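Local coordinates for alpha-L-arabinosidase (Xanthomonas axonopodis pv. citri, PDB 6D25), which probably removes alpha-L-arabinofuranosyl groups from arabinoxylans, coping with internally di-substituted units, as a trimeric GH51 arabinofuranosidase, at residues L296-D299 with E300-K304; S353-F356 with D357-Q361; A286-I289 with Q290-R294; H247-E250 with V251-E255. All blocks are in the same frame, centred on the assembly; numbering follows the deposited sequence.

Contact 1: L296-D299 with E300-K304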
# COMPACT_ATOMS: atom_id res chain seq x y z
N LEU A 296 24.83 -14.25 24.91
CA LEU A 296 24.59 -15.69 24.83
C LEU A 296 23.10 -16.03 24.62
O LEU A 296 22.77 -17.15 24.21
CB LEU A 296 25.13 -16.36 26.10
CG LEU A 296 26.65 -16.54 26.11
CD1 LEU A 296 27.11 -16.97 27.50
CD2 LEU A 296 27.07 -17.57 25.12
N VAL A 297 22.24 -15.07 24.86
CA VAL A 297 20.81 -15.25 24.65
C VAL A 297 20.53 -15.60 23.16
O VAL A 297 19.54 -16.25 22.83
CB VAL A 297 20.05 -13.99 25.12
CG1 VAL A 297 18.58 -14.02 24.71
CG2 VAL A 297 20.16 -13.77 26.61
N MET A 298 21.43 -15.18 22.26
CA MET A 298 21.33 -15.55 20.83
C MET A 298 21.03 -17.05 20.65
O MET A 298 20.27 -17.42 19.75
CB MET A 298 22.61 -15.18 20.10
CG MET A 298 22.60 -15.49 18.61
SD MET A 298 21.47 -14.49 17.64
CE MET A 298 22.38 -12.95 17.48
N ASP A 299 21.63 -17.92 21.48
CA ASP A 299 21.43 -19.34 21.29
C ASP A 299 19.96 -19.73 21.54
O ASP A 299 19.38 -20.47 20.76
CB ASP A 299 22.35 -20.19 22.18
CG ASP A 299 22.21 -21.66 21.83
OD1 ASP A 299 22.57 -22.06 20.74
OD2 ASP A 299 21.65 -22.38 22.63
N GLU A 300 19.36 -19.22 22.62
CA GLU A 300 17.96 -19.48 22.94
C GLU A 300 17.05 -18.94 21.82
O GLU A 300 16.11 -19.61 21.40
CB GLU A 300 17.60 -18.84 24.28
CG GLU A 300 16.14 -18.94 24.62
CD GLU A 300 15.72 -18.22 25.90
OE1 GLU A 300 16.62 -17.79 26.68
OE2 GLU A 300 14.48 -18.12 26.09
N LEU A 301 17.31 -17.71 21.36
CA LEU A 301 16.49 -17.11 20.29
C LEU A 301 16.57 -17.96 19.02
O LEU A 301 15.52 -18.27 18.42
CB LEU A 301 16.99 -15.70 19.99
CG LEU A 301 16.87 -14.68 21.13
CD1 LEU A 301 17.46 -13.36 20.68
CD2 LEU A 301 15.43 -14.50 21.61
N ILE A 302 17.77 -18.34 18.59
CA ILE A 302 17.88 -19.16 17.39
C ILE A 302 17.12 -20.48 17.56
O ILE A 302 16.40 -20.93 16.66
CB ILE A 302 19.35 -19.39 17.01
CG1 ILE A 302 19.96 -18.07 16.50
CG2 ILE A 302 19.48 -20.50 15.99
CD1 ILE A 302 21.47 -18.10 16.32
N THR A 303 17.28 -21.10 18.74
CA THR A 303 16.65 -22.38 19.01
C THR A 303 15.15 -22.25 18.83
O THR A 303 14.52 -23.05 18.12
CB THR A 303 17.05 -22.91 20.40
OG1 THR A 303 18.48 -23.07 20.35
CG2 THR A 303 16.38 -24.21 20.75
N LYS A 304 14.57 -21.28 19.49
CA LYS A 304 13.11 -21.15 19.53
C LYS A 304 12.57 -20.66 18.19
O LYS A 304 11.54 -21.18 17.74
CB LYS A 304 12.68 -20.26 20.70
CG LYS A 304 12.81 -20.98 22.03
CD LYS A 304 12.45 -20.18 23.24
CE LYS A 304 12.61 -21.02 24.49
NZ LYS A 304 12.45 -20.20 25.71
O HOH W 1 20.91 -18.76 25.21
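Ile-302 N bonds to Met-298 O at 2.9 Å, and Leu-301 N likewise to Val-297 O, i to i+4 bonds of helix 285-312 that resume past a kink where Asp-299 N bonds instead to Leu-296 O, three residues back. There a water replaces the direct bond between Leu-296 O and Glu-300 N: it donates to Leu-296 O at 2.7 Å and accepts from Glu-300 N at 3.1 Å. Asp-299 O is gripped twice by Thr-303: OG1, beside its own backbone N (chi1 -61°), donates at 2.8 Å, and N approaches from the opposite face of the carbonyl plane. The carboxylate of Asp-299 bonds through OD1 to His-362. On the buried side, Met-298 bends at chi2 and chi3, and its CG meets Ile-302 CD1 at 3.7 Å. Val-297 CG1 lies 4.0 Å from Leu-301 CG, next to Tyr-267 of strand 262-269. Outside, Lys-304 NZ reaches Glu-300 OE2 at 2.9 Å on the anti side but well out of the carboxylate plane, an i to i+4 salt bridge. Such a two-sided helix, apolar toward the parallel strands and charged outward, is characteristic of the outer helices of a (beta/alpha)8 barrel, the catalytic fold of GH51.

Contact 2: S353-F356 with D357-Q361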
# COMPACT_ATOMS: atom_id res chain seq x y z
N SER A 353 33.29 -13.98 19.14
CA SER A 353 33.64 -15.40 19.15
C SER A 353 32.47 -16.23 19.66
O SER A 353 32.18 -17.31 19.09
CB SER A 353 34.92 -15.72 19.92
OG SER A 353 34.74 -15.42 21.29
N LEU A 354 31.75 -15.73 20.64
CA LEU A 354 30.62 -16.52 21.19
C LEU A 354 29.50 -16.65 20.15
O LEU A 354 28.88 -17.71 20.03
CB LEU A 354 30.12 -15.87 22.47
CG LEU A 354 31.12 -15.82 23.63
CD1 LEU A 354 30.55 -15.01 24.77
CD2 LEU A 354 31.46 -17.21 24.09
N ASN A 355 29.24 -15.60 19.40
CA ASN A 355 28.22 -15.63 18.38
C ASN A 355 28.60 -16.57 17.23
O ASN A 355 27.76 -17.37 16.79
CB ASN A 355 27.86 -14.24 17.89
CG ASN A 355 26.87 -13.57 18.81
OD1 ASN A 355 25.65 -13.74 18.65
ND2 ASN A 355 27.37 -12.79 19.78
N PHE A 356 29.85 -16.51 16.78
CA PHE A 356 30.31 -17.48 15.75
C PHE A 356 30.17 -18.93 16.23
O PHE A 356 29.73 -19.79 15.47
CB PHE A 356 31.74 -17.20 15.34
CG PHE A 356 31.96 -15.86 14.68
CD1 PHE A 356 30.98 -15.28 13.89
CD2 PHE A 356 33.19 -15.24 14.76
CE1 PHE A 356 31.22 -14.10 13.19
CE2 PHE A 356 33.42 -14.06 14.06
CZ PHE A 356 32.43 -13.48 13.32
N ASP A 357 30.51 -19.18 17.49
CA ASP A 357 30.34 -20.52 18.06
C ASP A 357 28.87 -20.93 17.93
O ASP A 357 28.55 -22.02 17.43
CB ASP A 357 30.79 -20.58 19.52
CG ASP A 357 32.29 -20.41 19.79
OD1 ASP A 357 33.11 -20.49 18.81
OD2 ASP A 357 32.65 -20.18 21.02
N ILE A 358 27.98 -20.02 18.35
CA ILE A 358 26.55 -20.34 18.38
C ILE A 358 26.01 -20.56 16.96
O ILE A 358 25.29 -21.53 16.68
CB ILE A 358 25.80 -19.25 19.14
CG1 ILE A 358 26.07 -19.31 20.64
CG2 ILE A 358 24.29 -19.28 18.84
CD1 ILE A 358 25.68 -18.03 21.37
N PHE A 359 26.35 -19.67 16.03
CA PHE A 359 25.85 -19.82 14.66
C PHE A 359 26.30 -21.17 14.09
O PHE A 359 25.49 -21.87 13.41
CB PHE A 359 26.38 -18.72 13.74
CG PHE A 359 26.03 -17.30 14.09
CD1 PHE A 359 24.89 -16.99 14.79
CD2 PHE A 359 26.82 -16.26 13.63
CE1 PHE A 359 24.58 -15.67 15.11
CE2 PHE A 359 26.50 -14.95 13.91
CZ PHE A 359 25.40 -14.66 14.67
N SER A 360 27.57 -21.53 14.35
CA SER A 360 28.11 -22.75 13.77
C SER A 360 27.42 -24.00 14.35
O SER A 360 27.40 -25.06 13.69
CB SER A 360 29.61 -22.78 13.93
OG SER A 360 30.00 -23.19 15.24
N GLN A 361 26.85 -23.89 15.57
CA GLN A 361 26.11 -24.98 16.19
C GLN A 361 24.71 -25.13 15.57
O GLN A 361 24.01 -26.12 15.85
CB GLN A 361 25.92 -24.76 17.70
CG GLN A 361 27.18 -24.64 18.50
CD GLN A 361 28.17 -25.72 18.11
OE1 GLN A 361 27.93 -26.91 18.40
NE2 GLN A 361 29.23 -25.32 17.39
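This is a buried turn-to-turn contact near the C-terminal end of helix 346-361, between helix 285-312 and the strands of the beta domain. Its side-chain centre is Phe-359, which lays a ring face against the preceding turn: Asn-355 O stands 3.2 Å above the ring plane, offset toward the rim, while donation from Phe-359 N at 2.8 Å holds the same oxygen. CG of Phe-359 lies beside its own backbone N (chi1 -60°), which folds the ring back over that carbonyl. Asn-355 crosses the far end of the ring, Asn-355 CB 4.1 Å from Phe-359 CZ, with amide and ring planes 55° apart. The amide nitrogen bonds to Val-351 O and to Thr-295 OG1 of helix 285-312. Phe-359 CD2 meets the Phe-356 ring at its edge, 4.3 Å from Phe-356 CD1. The helix connects strands 319-325 and 366-371, the last two of the (beta/alpha)8 barrel, and Trp-325 of the first meets Phe-359 edge-to-face. The buried carboxylate of Asp-357 is satisfied by Ser-432 (OD1) and His-430 (OD2) of strand 424-435, with Tyr-401 as a further partner of OD1. Near the helix end, Asp-357 O accepts from Ser-360 OG at 2.9 Å and from Gln-361 N.

Contact 3: A286-I289 with Q290-R294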
# COMPACT_ATOMS: atom_id res chain seq x y z
N ALA A 286 31.26 -6.57 36.57
CA ALA A 286 29.78 -6.72 36.49
C ALA A 286 29.29 -6.41 35.06
O ALA A 286 28.49 -7.17 34.51
CB ALA A 286 29.10 -5.83 37.51
N ALA A 287 29.79 -5.34 34.45
CA ALA A 287 29.39 -4.95 33.11
C ALA A 287 29.92 -5.95 32.06
O ALA A 287 29.27 -6.20 31.04
CB ALA A 287 29.87 -3.55 32.80
N TRP A 288 31.11 -6.49 32.32
CA TRP A 288 31.72 -7.54 31.47
C TRP A 288 30.80 -8.76 31.40
O TRP A 288 30.34 -9.16 30.31
CB TRP A 288 33.09 -7.90 32.05
CG TRP A 288 33.76 -9.12 31.51
CD1 TRP A 288 33.69 -10.37 32.05
CD2 TRP A 288 34.67 -9.20 30.39
NE1 TRP A 288 34.47 -11.24 31.33
CE2 TRP A 288 35.06 -10.56 30.29
CE3 TRP A 288 35.16 -8.29 29.45
CZ2 TRP A 288 35.94 -11.01 29.31
CZ3 TRP A 288 36.03 -8.74 28.47
CH2 TRP A 288 36.41 -10.09 28.40
N ILE A 289 30.49 -9.33 32.58
CA ILE A 289 29.73 -10.58 32.58
C ILE A 289 28.30 -10.32 32.10
O ILE A 289 27.73 -11.18 31.42
CB ILE A 289 29.77 -11.27 33.95
CG1 ILE A 289 29.34 -12.74 33.81
CG2 ILE A 289 28.95 -10.50 34.97
CD1 ILE A 289 29.49 -13.55 35.07
N GLN A 290 27.73 -9.15 32.40
CA GLN A 290 26.38 -8.83 31.94
C GLN A 290 26.34 -8.81 30.39
O GLN A 290 25.39 -9.29 29.80
CB GLN A 290 25.87 -7.49 32.50
CG GLN A 290 24.34 -7.36 32.30
CD GLN A 290 23.72 -6.03 31.92
OE1 GLN A 290 22.69 -6.01 31.20
NE2 GLN A 290 24.29 -4.92 32.44
N THR A 291 27.36 -8.23 29.77
CA THR A 291 27.42 -8.17 28.32
C THR A 291 27.48 -9.58 27.71
O THR A 291 26.78 -9.89 26.76
CB THR A 291 28.62 -7.33 27.86
OG1 THR A 291 28.54 -6.05 28.45
CG2 THR A 291 28.69 -7.20 26.36
N LEU A 292 28.34 -10.44 28.27
CA LEU A 292 28.48 -11.77 27.75
C LEU A 292 27.21 -12.60 27.99
O LEU A 292 26.80 -13.38 27.14
CB LEU A 292 29.73 -12.43 28.36
CG LEU A 292 31.05 -11.70 28.12
CD1 LEU A 292 32.22 -12.52 28.65
CD2 LEU A 292 31.24 -11.40 26.62
N SER A 293 26.59 -12.43 29.15
CA SER A 293 25.33 -13.09 29.46
C SER A 293 24.27 -12.70 28.42
O SER A 293 23.55 -13.56 27.85
CB SER A 293 24.88 -12.75 30.84
OG SER A 293 23.68 -13.43 31.17
N ARG A 294 24.15 -11.41 28.16
CA ARG A 294 23.19 -10.94 27.19
C ARG A 294 23.51 -11.48 25.79
O ARG A 294 22.57 -11.81 25.05
CB ARG A 294 23.11 -9.41 27.18
CG ARG A 294 22.21 -8.90 28.29
CD ARG A 294 22.20 -7.40 28.38
NE ARG A 294 21.24 -6.88 29.36
CZ ARG A 294 20.00 -6.48 29.05
NH1 ARG A 294 19.21 -6.06 30.02
NH2 ARG A 294 19.59 -6.47 27.79
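Leu-292 packs tightly over the indole of Trp-288, one turn earlier in the helix, whereas Gln-290 and Arg-294 come together on a less enclosed flank. In the packed part, Leu-292 CD1 sits 3.6 Å above the indole plane and 4.0 Å from the centroid of the five-membered ring of Trp-288. It lies 27° off the ring normal, which makes this a CH-pi contact over the face, offset toward NE1 and CE2. With CG opposite the backbone N across CA-CB (chi1 168°), the indole of Trp-288 stands where Leu-292 can cover one face, and NE1 donates to Leu-448 O. Helix 285-312, which bridges strands 262-269 and 319-325 of the (beta/alpha)8 barrel, is wedged by its N-terminal half against the beta domain, Trp-288 touching Tyr-419 and Ile-289 touching Val-426. Thr-291 turns its hydroxyl back to Ala-287 O, 2.7 Å from Thr-291 OG1, while Thr-291 N reaches that oxygen from the opposite face of its plane at 3.1 Å. The looser side begins at Ala-286, which is exposed, and continues along partly exposed Gln-290 and Arg-294. Arg-294 NE lies unusually close to Gln-290 OE1, so the detail of that pair is doubtful, but OE1 also accepts from Gly-272 N in the loop after strand 262-269.

Contact 4: H247-E250 with V251-E255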
# COMPACT_ATOMS: atom_id res chain seq x y z
N HIS A 247 5.71 -14.60 17.86
CA HIS A 247 4.49 -14.44 17.09
C HIS A 247 4.83 -13.96 15.66
O HIS A 247 4.19 -14.40 14.70
CB HIS A 247 3.52 -13.50 17.81
CG HIS A 247 2.26 -13.29 17.03
ND1 HIS A 247 1.32 -14.28 16.85
CD2 HIS A 247 1.80 -12.20 16.36
CE1 HIS A 247 0.29 -13.76 16.18
NE2 HIS A 247 0.57 -12.49 15.85
N TRP A 248 5.80 -13.10 15.52
CA TRP A 248 6.20 -12.62 14.21
C TRP A 248 6.68 -13.78 13.33
O TRP A 248 6.21 -13.96 12.18
CB TRP A 248 7.30 -11.56 14.35
CG TRP A 248 7.61 -10.88 13.05
CD1 TRP A 248 8.27 -11.39 11.98
CD2 TRP A 248 7.12 -9.59 12.66
NE1 TRP A 248 8.28 -10.47 10.96
CE2 TRP A 248 7.57 -9.37 11.34
CE3 TRP A 248 6.35 -8.62 13.28
CZ2 TRP A 248 7.28 -8.19 10.65
CZ3 TRP A 248 6.05 -7.46 12.60
CH2 TRP A 248 6.54 -7.25 11.31
N THR A 249 7.57 -14.61 13.87
CA THR A 249 8.06 -15.76 13.10
C THR A 249 6.91 -16.71 12.73
O THR A 249 6.86 -17.17 11.62
CB THR A 249 9.10 -16.53 13.93
OG1 THR A 249 10.12 -15.61 14.29
CG2 THR A 249 9.72 -17.68 13.16
N GLU A 250 6.04 -17.01 13.68
CA GLU A 250 4.92 -17.89 13.46
C GLU A 250 4.08 -17.40 12.26
O GLU A 250 3.74 -18.19 11.37
CB GLU A 250 4.09 -17.97 14.74
CG GLU A 250 2.78 -18.69 14.57
CD GLU A 250 2.89 -20.20 14.59
OE1 GLU A 250 3.83 -20.73 15.19
OE2 GLU A 250 1.98 -20.84 14.00
N VAL A 251 3.70 -16.12 12.26
CA VAL A 251 2.81 -15.64 11.21
C VAL A 251 3.57 -15.54 9.90
O VAL A 251 3.02 -15.91 8.86
CB VAL A 251 2.14 -14.31 11.61
CG1 VAL A 251 1.35 -13.72 10.46
CG2 VAL A 251 1.26 -14.53 12.82
N MET A 252 4.78 -15.00 9.89
CA MET A 252 5.48 -14.85 8.61
C MET A 252 5.66 -16.24 7.98
O MET A 252 5.50 -16.38 6.75
CB MET A 252 6.86 -14.22 8.74
CG MET A 252 6.85 -12.79 9.06
SD MET A 252 6.10 -11.69 7.76
CE MET A 252 6.83 -12.36 6.29
N MET A 253 6.02 -17.25 8.78
CA MET A 253 6.25 -18.58 8.21
C MET A 253 4.91 -19.20 7.78
O MET A 253 4.81 -19.76 6.68
CB MET A 253 6.99 -19.48 9.22
CG MET A 253 8.41 -19.08 9.46
SD MET A 253 9.46 -19.04 7.99
CE MET A 253 9.63 -20.80 7.72
N ARG A 254 3.89 -19.12 8.64
CA ARG A 254 2.58 -19.69 8.34
C ARG A 254 2.06 -19.08 7.02
O ARG A 254 1.51 -19.77 6.18
CB ARG A 254 1.55 -19.40 9.43
CG ARG A 254 0.16 -19.95 9.20
CD ARG A 254 -0.75 -19.50 10.37
NE ARG A 254 -1.14 -18.09 10.23
CZ ARG A 254 -1.34 -17.23 11.24
NH1 ARG A 254 -1.21 -17.61 12.50
NH2 ARG A 254 -1.72 -15.99 10.97
N GLU A 255 2.20 -17.77 6.86
CA GLU A 255 1.55 -17.06 5.79
C GLU A 255 2.42 -16.98 4.53
O GLU A 255 1.87 -16.82 3.45
CB GLU A 255 1.15 -15.62 6.17
CG GLU A 255 0.10 -15.56 7.23
CD GLU A 255 -1.21 -16.28 6.87
OE1 GLU A 255 -1.62 -16.22 5.73
OE2 GLU A 255 -1.82 -16.86 7.75
O HOH W 2 -0.38 -19.66 13.57
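Val-251 presents CG2 to one face of the His-247 imidazole, crossing above it rather than meeting its edge. The methyl stands 3.5 Å above the ring plane and 26° off the normal through the centroid, a CH-pi contact displaced toward CE1 and NE2. His-247 swings CG opposite its backbone N (chi1 179°), which brings the ring alongside the next turn, and its NE2 bonds to Glu-213 of helix 212-224. Trp-248 and Met-252 are arranged differently: the side chains run side by side in the same direction. Met-252 CG is 3.3 Å from Trp-248 NE1, and Met-252 SD lies 4.8 Å from the centroid of the five-membered ring at an oblique angle, a Met-aromatic contact. The indole N-H is used by Pro-239 O, and Trp-204 meets the ring edge-to-face. Thr-249 and Met-253 also point the same way, with Thr-249 CG2 and Met-253 CG 4.2 Å apart. On the polar side, Arg-254 bends at chi3 and directs NE to Glu-255 OE2 at 2.9 Å, with Glu-255 OE2 only 5° out of the guanidinium plane of Arg-254. A water links Arg-254 NH1 to Glu-250 OE2, whose carboxylate is also held by Tyr-312 and, through OE1, by Lys-311 of helix 285-312. Clamped between two neighbouring helices, helix 246-256 joins strands 235-238 and 262-269 as the crossover of a beta-alpha-beta unit of the (beta/alpha)8 barrel.

Contacts 3 and 1 are consecutive parts of helix 285-312, their centres 16 Å apart. Contact 2, on helix 346-361, lies against both: its centre is 11 Å from that of contact 1, where Asn-355 OD1 comes 3.5 Å from Met-298 CG and Phe-359 CD1 lies 3.9 Å from Ile-302 CD1. With contact 3 the touch is lighter, Leu-354 CD1 to Leu-292 CD2 at 4.1 Å. Contact 4 stands on the other flank of helix 285-312, about 6 Å from contact 1 by nearest atoms and about 17 Å from contact 3. The three helices are thus successive outer helices of the barrel, and the contacts sample three neighbouring helices of its outer layer.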